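Local structure of beta-fructofuranosidase (Bifidobacterium adolescentis, 6NOB) at residues V73-Y78 with N96-D101; G390-Y395 with Q404-A409. The protein probably hydrolyses terminal beta-fructofuranoside residues of substrates such as sucrose. One frame throughout, in Å; residues are numbered along the deposited sequence.

In the fold
The two contacts illustrate how an all-beta enzyme fixes its chain in different ways. Contact 1 sits about 24 Å from the chain's centre, where a loop leaving the small N-terminal beta domain folds back on strand 72-80 before the chain enters the propeller. Contact 2 lies about 14 Å from that centre, on its opposite side, within a sheet consistent with a blade of the five-bladed propeller known for family 32 hydrolases. Their own centres are 37 Å apart, with nearest atoms about 25 Å apart. Near contact 2, a bound diethylene glycol lies about 7 Å from the A391 side chain, and A391 bonds through its backbone to E375 of the family's E-C-P motif.

Contact 1: residues V73-Y78 with N96-D101; sequences VVRFGY and NPSDTD
Residues 73-78 of strand 72-80 and the loop 96-101 come together where R75 and N96 bring their CA atoms to 5.0 Å, and V74 O receives a CA-H...O contact from N96 CA at 3.1 Å. N96 then opens a type I turn ending at D99, closed by D99 N bonding to N96 O. The N96 side chain, its CG anti to the backbone N (chi1 -163°), sets its amide across the R75 guanidinium, the two planes 53° apart. Its OD1 takes a bond from R75 NH1 at 3.1 Å, bent to 137° at the hydrogen but nearly in the guanidinium plane, and a straighter one from S98 N at the same length. The second bond makes an Asx turn, and because the two donors reach OD1 from opposite faces of the amide, the group is gripped against rotation. The turn lies in the segment that leads from the small N-terminal beta domain toward the propeller; R127 at the start of strand 127-138 pairs with D99 and also bonds R75 O. R75 gets its guanidinium there through a bend at chi2, which lays CD 3.7 Å from N96 ND2. V73 CG2 covers one guanidinium face off-centre and touches P97 CD at 3.6 Å.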
loop_
_atom_site.group_PDB
_atom_site.type_symbol
_atom_site.label_atom_id
_atom_site.label_comp_id
_atom_site.label_asym_id
_atom_site.label_seq_id
_atom_site.Cartn_x
_atom_site.Cartn_y
_atom_site.Cartn_z
ATOM N N VAL A 73 6.858 25.042 12.879
ATOM C CA VAL A 73 5.850 25.043 11.826
ATOM C C VAL A 73 5.150 23.690 11.838
ATOM O O VAL A 73 5.804 22.646 11.945
ATOM C CB VAL A 73 6.469 25.347 10.445
ATOM C CG1 VAL A 73 7.646 24.419 10.164
ATOM C CG2 VAL A 73 5.426 25.237 9.349
ATOM N N VAL A 74 3.826 23.707 11.755
ATOM C CA VAL A 74 3.027 22.489 11.809
ATOM C C VAL A 74 2.766 22.007 10.390
ATOM O O VAL A 74 2.407 22.798 9.510
ATOM C CB VAL A 74 1.710 22.733 12.564
ATOM C CG1 VAL A 74 0.866 21.471 12.590
ATOM C CG2 VAL A 74 1.994 23.216 13.980
ATOM N N ARG A 75 2.959 20.706 10.161
ATOM C CA ARG A 75 2.709 20.097 8.862
ATOM C C ARG A 75 1.471 19.219 8.829
ATOM O O ARG A 75 0.992 18.895 7.737
ATOM C CB ARG A 75 3.916 19.250 8.428
ATOM C CG ARG A 75 5.230 20.005 8.406
ATOM C CD ARG A 75 5.190 21.155 7.416
ATOM N NE ARG A 75 6.476 21.837 7.333
ATOM C CZ ARG A 75 6.658 23.012 6.741
ATOM N NH1 ARG A 75 5.634 23.642 6.177
ATOM N NH2 ARG A 75 7.865 23.558 6.715
ATOM N N PHE A 76 0.938 18.839 9.987
ATOM C CA PHE A 76 -0.114 17.840 10.079
ATOM C C PHE A 76 -0.755 17.965 11.451
ATOM O O PHE A 76 -0.053 18.135 12.452
ATOM C CB PHE A 76 0.458 16.432 9.867
ATOM C CG PHE A 76 -0.552 15.412 9.419
ATOM C CD1 PHE A 76 -0.921 15.320 8.087
ATOM C CD2 PHE A 76 -1.104 14.519 10.326
ATOM C CE1 PHE A 76 -1.841 14.372 7.669
ATOM C CE2 PHE A 76 -2.021 13.567 9.915
ATOM C CZ PHE A 76 -2.390 13.493 8.585
ATOM N N GLY A 77 -2.082 17.892 11.494
ATOM C CA GLY A 77 -2.784 18.036 12.755
ATOM C C GLY A 77 -4.194 17.502 12.679
ATOM O O GLY A 77 -4.761 17.336 11.594
ATOM N N TYR A 78 -4.761 17.230 13.854
ATOM C CA TYR A 78 -6.141 16.770 13.927
ATOM C C TYR A 78 -6.637 16.863 15.363
ATOM O O TYR A 78 -5.845 16.837 16.310
ATOM C CB TYR A 78 -6.286 15.330 13.412
ATOM C CG TYR A 78 -5.302 14.341 13.998
ATOM C CD1 TYR A 78 -5.526 13.764 15.242
ATOM C CD2 TYR A 78 -4.162 13.965 13.299
ATOM C CE1 TYR A 78 -4.638 12.852 15.781
ATOM C CE2 TYR A 78 -3.263 13.052 13.830
ATOM C CZ TYR A 78 -3.509 12.498 15.072
ATOM O OH TYR A 78 -2.627 11.590 15.610
ATOM N N ASN A 96 -0.742 24.328 8.629
ATOM C CA ASN A 96 0.392 24.405 7.721
ATOM C C ASN A 96 0.324 25.708 6.937
ATOM O O ASN A 96 -0.617 25.896 6.154
ATOM C CB ASN A 96 0.396 23.217 6.772
ATOM C CG ASN A 96 1.736 23.010 6.092
ATOM O OD1 ASN A 96 2.510 23.952 5.919
ATOM N ND2 ASN A 96 2.016 21.770 5.699
ATOM N N PRO A 97 1.278 26.626 7.112
ATOM C CA PRO A 97 1.227 27.894 6.365
ATOM C C PRO A 97 1.287 27.718 4.857
ATOM O O PRO A 97 0.922 28.647 4.126
ATOM C CB PRO A 97 2.452 28.660 6.888
ATOM C CG PRO A 97 2.776 28.019 8.210
ATOM C CD PRO A 97 2.402 26.580 8.060
ATOM N N SER A 98 1.735 26.560 4.366
ATOM C CA SER A 98 1.786 26.310 2.930
ATOM C C SER A 98 0.449 25.846 2.364
ATOM O O SER A 98 0.208 26.008 1.163
ATOM C CB SER A 98 2.862 25.267 2.614
ATOM O OG SER A 98 4.147 25.706 3.027
ATOM N N ASP A 99 -0.421 25.275 3.197
ATOM C CA ASP A 99 -1.734 24.809 2.748
ATOM C C ASP A 99 -2.740 25.957 2.851
ATOM O O ASP A 99 -3.637 25.978 3.695
ATOM C CB ASP A 99 -2.174 23.596 3.560
ATOM C CG ASP A 99 -1.351 22.356 3.259
ATOM O OD1 ASP A 99 -0.887 22.206 2.110
ATOM O OD2 ASP A 99 -1.173 21.524 4.174
ATOM N N THR A 100 -2.574 26.932 1.954
ATOM C CA THR A 100 -3.385 28.143 2.007
ATOM C C THR A 100 -4.773 27.964 1.407
ATOM O O THR A 100 -5.685 28.719 1.759
ATOM C CB THR A 100 -2.671 29.295 1.295
ATOM O OG1 THR A 100 -2.454 28.948 -0.078
ATOM C CG2 THR A 100 -1.336 29.591 1.963
ATOM N N ASP A 101 -4.958 26.990 0.514
ATOM C CA ASP A 101 -6.278 26.739 -0.053
ATOM C C ASP A 101 -7.242 26.116 0.947
ATOM O O ASP A 101 -8.425 25.966 0.625
ATOM C CB ASP A 101 -6.163 25.838 -1.285
ATOM C CG ASP A 101 -5.738 26.596 -2.526
ATOM O OD1 ASP A 101 -5.412 27.797 -2.409
ATOM O OD2 ASP A 101 -5.733 25.990 -3.620
#

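Contact 2: residues G390-Y395 with Q404-A409; sequences GALMHY and QVRWYA
G390 and R406 form an antiparallel hydrogen-bonded pair, followed by the non-hydrogen-bonded pair A391-V405, whose CA atoms close to 4.1 Å, in short strands running at 132° to each other. G390 N donates to R406 O at 2.9 Å, meeting the carbonyl almost head-on, and R406 N answers to G390 O at 2.7 Å. Toward the turn the ladder slackens: L392 N to Q404 O is a weak 3.3 Å bond, and beyond it a water bridges the two segments, donating to Y395 O and accepting from Q404 N.

On one face of the sheet A391 CB meets V405 CG2 at 3.8 Å; this methyl is the branch beside the valine's backbone N, while CG1, anti to that N (chi1 172°), lies alongside G390 O. Y436 and T438 of strand 435-442 pack on these two small side chains. The other face carries R406, Y408 and L392. Having no side chain, G390 presents its bare backbone to the Y408 ring, with its N near the ring plane at the CE1 edge, 4.5 Å away. L392 CD2 approaches Y408 OH at 4.2 Å, and that hydroxyl bonds to D365 and Y374. R406 touches G390 O by its CB, then runs extended out of the contact to a cation-pi interaction with W428 of strand 418-428. Q404 likewise turns its amide away, to D430 O.

This hairpin of 385-396 and 405-415 belongs to an antiparallel sheet consistent with a propeller blade. Its chemistry implies a division of labour: main-chain bonds and methyl contacts join the two strands, whereas the buried polar ends of R406, Y408 and Q404 find their partners in neighbouring elements and tie the hairpin to them.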
loop_
_atom_site.group_PDB
_atom_site.type_symbol
_atom_site.label_atom_id
_atom_site.label_comp_id
_atom_site.label_asym_id
_atom_site.label_seq_id
_atom_site.Cartn_x
_atom_site.Cartn_y
_atom_site.Cartn_z
ATOM N N GLY A 390 5.457 -11.511 -3.343
ATOM C CA GLY A 390 6.546 -10.637 -2.950
ATOM C C GLY A 390 6.991 -9.760 -4.098
ATOM O O GLY A 390 6.764 -10.072 -5.270
ATOM N N ALA A 391 7.636 -8.651 -3.743
ATOM C CA ALA A 391 8.092 -7.658 -4.704
ATOM C C ALA A 391 9.604 -7.745 -4.884
ATOM O O ALA A 391 10.344 -8.040 -3.942
ATOM C CB ALA A 391 7.700 -6.249 -4.256
ATOM N N LEU A 392 10.058 -7.472 -6.106
ATOM C CA LEU A 392 11.454 -7.646 -6.495
ATOM C C LEU A 392 12.124 -6.280 -6.619
ATOM O O LEU A 392 11.858 -5.534 -7.566
ATOM C CB LEU A 392 11.548 -8.428 -7.802
ATOM C CG LEU A 392 10.972 -9.842 -7.711
ATOM C CD1 LEU A 392 10.779 -10.442 -9.094
ATOM C CD2 LEU A 392 11.871 -10.724 -6.859
ATOM N N MET A 393 13.004 -5.968 -5.672
ATOM C CA MET A 393 13.642 -4.658 -5.637
ATOM C C MET A 393 14.663 -4.508 -6.756
ATOM O O MET A 393 15.386 -5.450 -7.093
ATOM C CB MET A 393 14.335 -4.439 -4.294
ATOM C CG MET A 393 13.451 -3.881 -3.202
ATOM S SD MET A 393 14.398 -2.833 -2.079
ATOM C CE MET A 393 14.551 -1.340 -3.055
ATOM N N HIS A 394 14.722 -3.302 -7.321
ATOM C CA HIS A 394 15.776 -2.916 -8.259
ATOM C C HIS A 394 15.814 -3.841 -9.473
ATOM O O HIS A 394 16.883 -4.215 -9.961
ATOM C CB HIS A 394 17.139 -2.873 -7.566
ATOM C CG HIS A 394 17.233 -1.836 -6.490
ATOM N ND1 HIS A 394 18.281 -1.786 -5.596
ATOM C CD2 HIS A 394 16.412 -0.811 -6.167
ATOM C CE1 HIS A 394 18.099 -0.774 -4.766
ATOM N NE2 HIS A 394 16.973 -0.166 -5.092
ATOM N N TYR A 395 14.636 -4.213 -9.964
ATOM C CA TYR A 395 14.532 -5.081 -11.126
ATOM C C TYR A 395 13.421 -4.576 -12.030
ATOM O O TYR A 395 12.299 -4.343 -11.570
ATOM C CB TYR A 395 14.257 -6.534 -10.718
ATOM C CG TYR A 395 13.949 -7.442 -11.890
ATOM C CD1 TYR A 395 14.966 -7.921 -12.710
ATOM C CD2 TYR A 395 12.639 -7.817 -12.178
ATOM C CE1 TYR A 395 14.687 -8.749 -13.785
ATOM C CE2 TYR A 395 12.349 -8.644 -13.251
ATOM C CZ TYR A 395 13.377 -9.107 -14.052
ATOM O OH TYR A 395 13.094 -9.929 -15.121
ATOM N N GLN A 404 8.065 -5.083 -10.008
ATOM C CA GLN A 404 6.782 -5.764 -10.062
ATOM C C GLN A 404 6.617 -6.695 -8.866
ATOM O O GLN A 404 7.593 -7.173 -8.281
ATOM C CB GLN A 404 6.667 -6.559 -11.361
ATOM C CG GLN A 404 6.445 -5.703 -12.586
ATOM C CD GLN A 404 4.997 -5.291 -12.740
ATOM O OE1 GLN A 404 4.527 -4.370 -12.070
ATOM N NE2 GLN A 404 4.277 -5.979 -13.622
ATOM N N VAL A 405 5.363 -6.945 -8.503
ATOM C CA VAL A 405 5.015 -7.861 -7.423
ATOM C C VAL A 405 4.674 -9.210 -8.044
ATOM O O VAL A 405 3.789 -9.298 -8.902
ATOM C CB VAL A 405 3.848 -7.317 -6.587
ATOM C CG1 VAL A 405 3.368 -8.368 -5.600
ATOM C CG2 VAL A 405 4.268 -6.045 -5.864
ATOM N N ARG A 406 5.375 -10.258 -7.619
ATOM C CA ARG A 406 5.225 -11.593 -8.184
ATOM C C ARG A 406 4.476 -12.501 -7.216
ATOM O O ARG A 406 4.690 -12.438 -6.001
ATOM C CB ARG A 406 6.594 -12.200 -8.510
ATOM C CG ARG A 406 6.539 -13.447 -9.366
ATOM C CD ARG A 406 7.797 -13.608 -10.210
ATOM N NE ARG A 406 7.583 -14.542 -11.312
ATOM C CZ ARG A 406 7.086 -14.199 -12.496
ATOM N NH1 ARG A 406 6.754 -12.937 -12.736
ATOM N NH2 ARG A 406 6.917 -15.118 -13.441
ATOM N N TRP A 407 3.602 -13.349 -7.757
ATOM C CA TRP A 407 2.970 -14.408 -6.983
ATOM C C TRP A 407 3.504 -15.767 -7.424
ATOM O O TRP A 407 3.853 -15.969 -8.590
ATOM C CB TRP A 407 1.437 -14.379 -7.102
ATOM C CG TRP A 407 0.876 -14.563 -8.492
ATOM C CD1 TRP A 407 0.445 -13.581 -9.336
ATOM C CD2 TRP A 407 0.658 -15.806 -9.183
ATOM N NE1 TRP A 407 -0.015 -14.129 -10.508
ATOM C CE2 TRP A 407 0.105 -15.491 -10.441
ATOM C CE3 TRP A 407 0.885 -17.149 -8.863
ATOM C CZ2 TRP A 407 -0.227 -16.471 -11.379
ATOM C CZ3 TRP A 407 0.558 -18.120 -9.800
ATOM C CH2 TRP A 407 0.008 -17.775 -11.042
ATOM N N TYR A 408 3.568 -16.693 -6.469
ATOM C CA TYR A 408 4.068 -18.044 -6.705
ATOM C C TYR A 408 3.101 -19.022 -6.055
ATOM O O TYR A 408 2.844 -18.927 -4.851
ATOM C CB TYR A 408 5.476 -18.237 -6.125
ATOM C CG TYR A 408 6.440 -17.085 -6.326
ATOM C CD1 TYR A 408 6.338 -15.921 -5.572
ATOM C CD2 TYR A 408 7.476 -17.176 -7.249
ATOM C CE1 TYR A 408 7.222 -14.878 -5.747
ATOM C CE2 TYR A 408 8.367 -16.136 -7.430
ATOM C CZ TYR A 408 8.236 -14.989 -6.676
ATOM O OH TYR A 408 9.122 -13.949 -6.851
ATOM N N ALA A 409 2.578 -19.963 -6.836
ATOM C CA ALA A 409 1.577 -20.907 -6.359
ATOM C C ALA A 409 2.106 -22.333 -6.454
ATOM O O ALA A 409 2.761 -22.698 -7.435
ATOM C CB ALA A 409 0.272 -20.780 -7.154
HETATM O O HOH W 1 9.872 -5.754 -12.115
#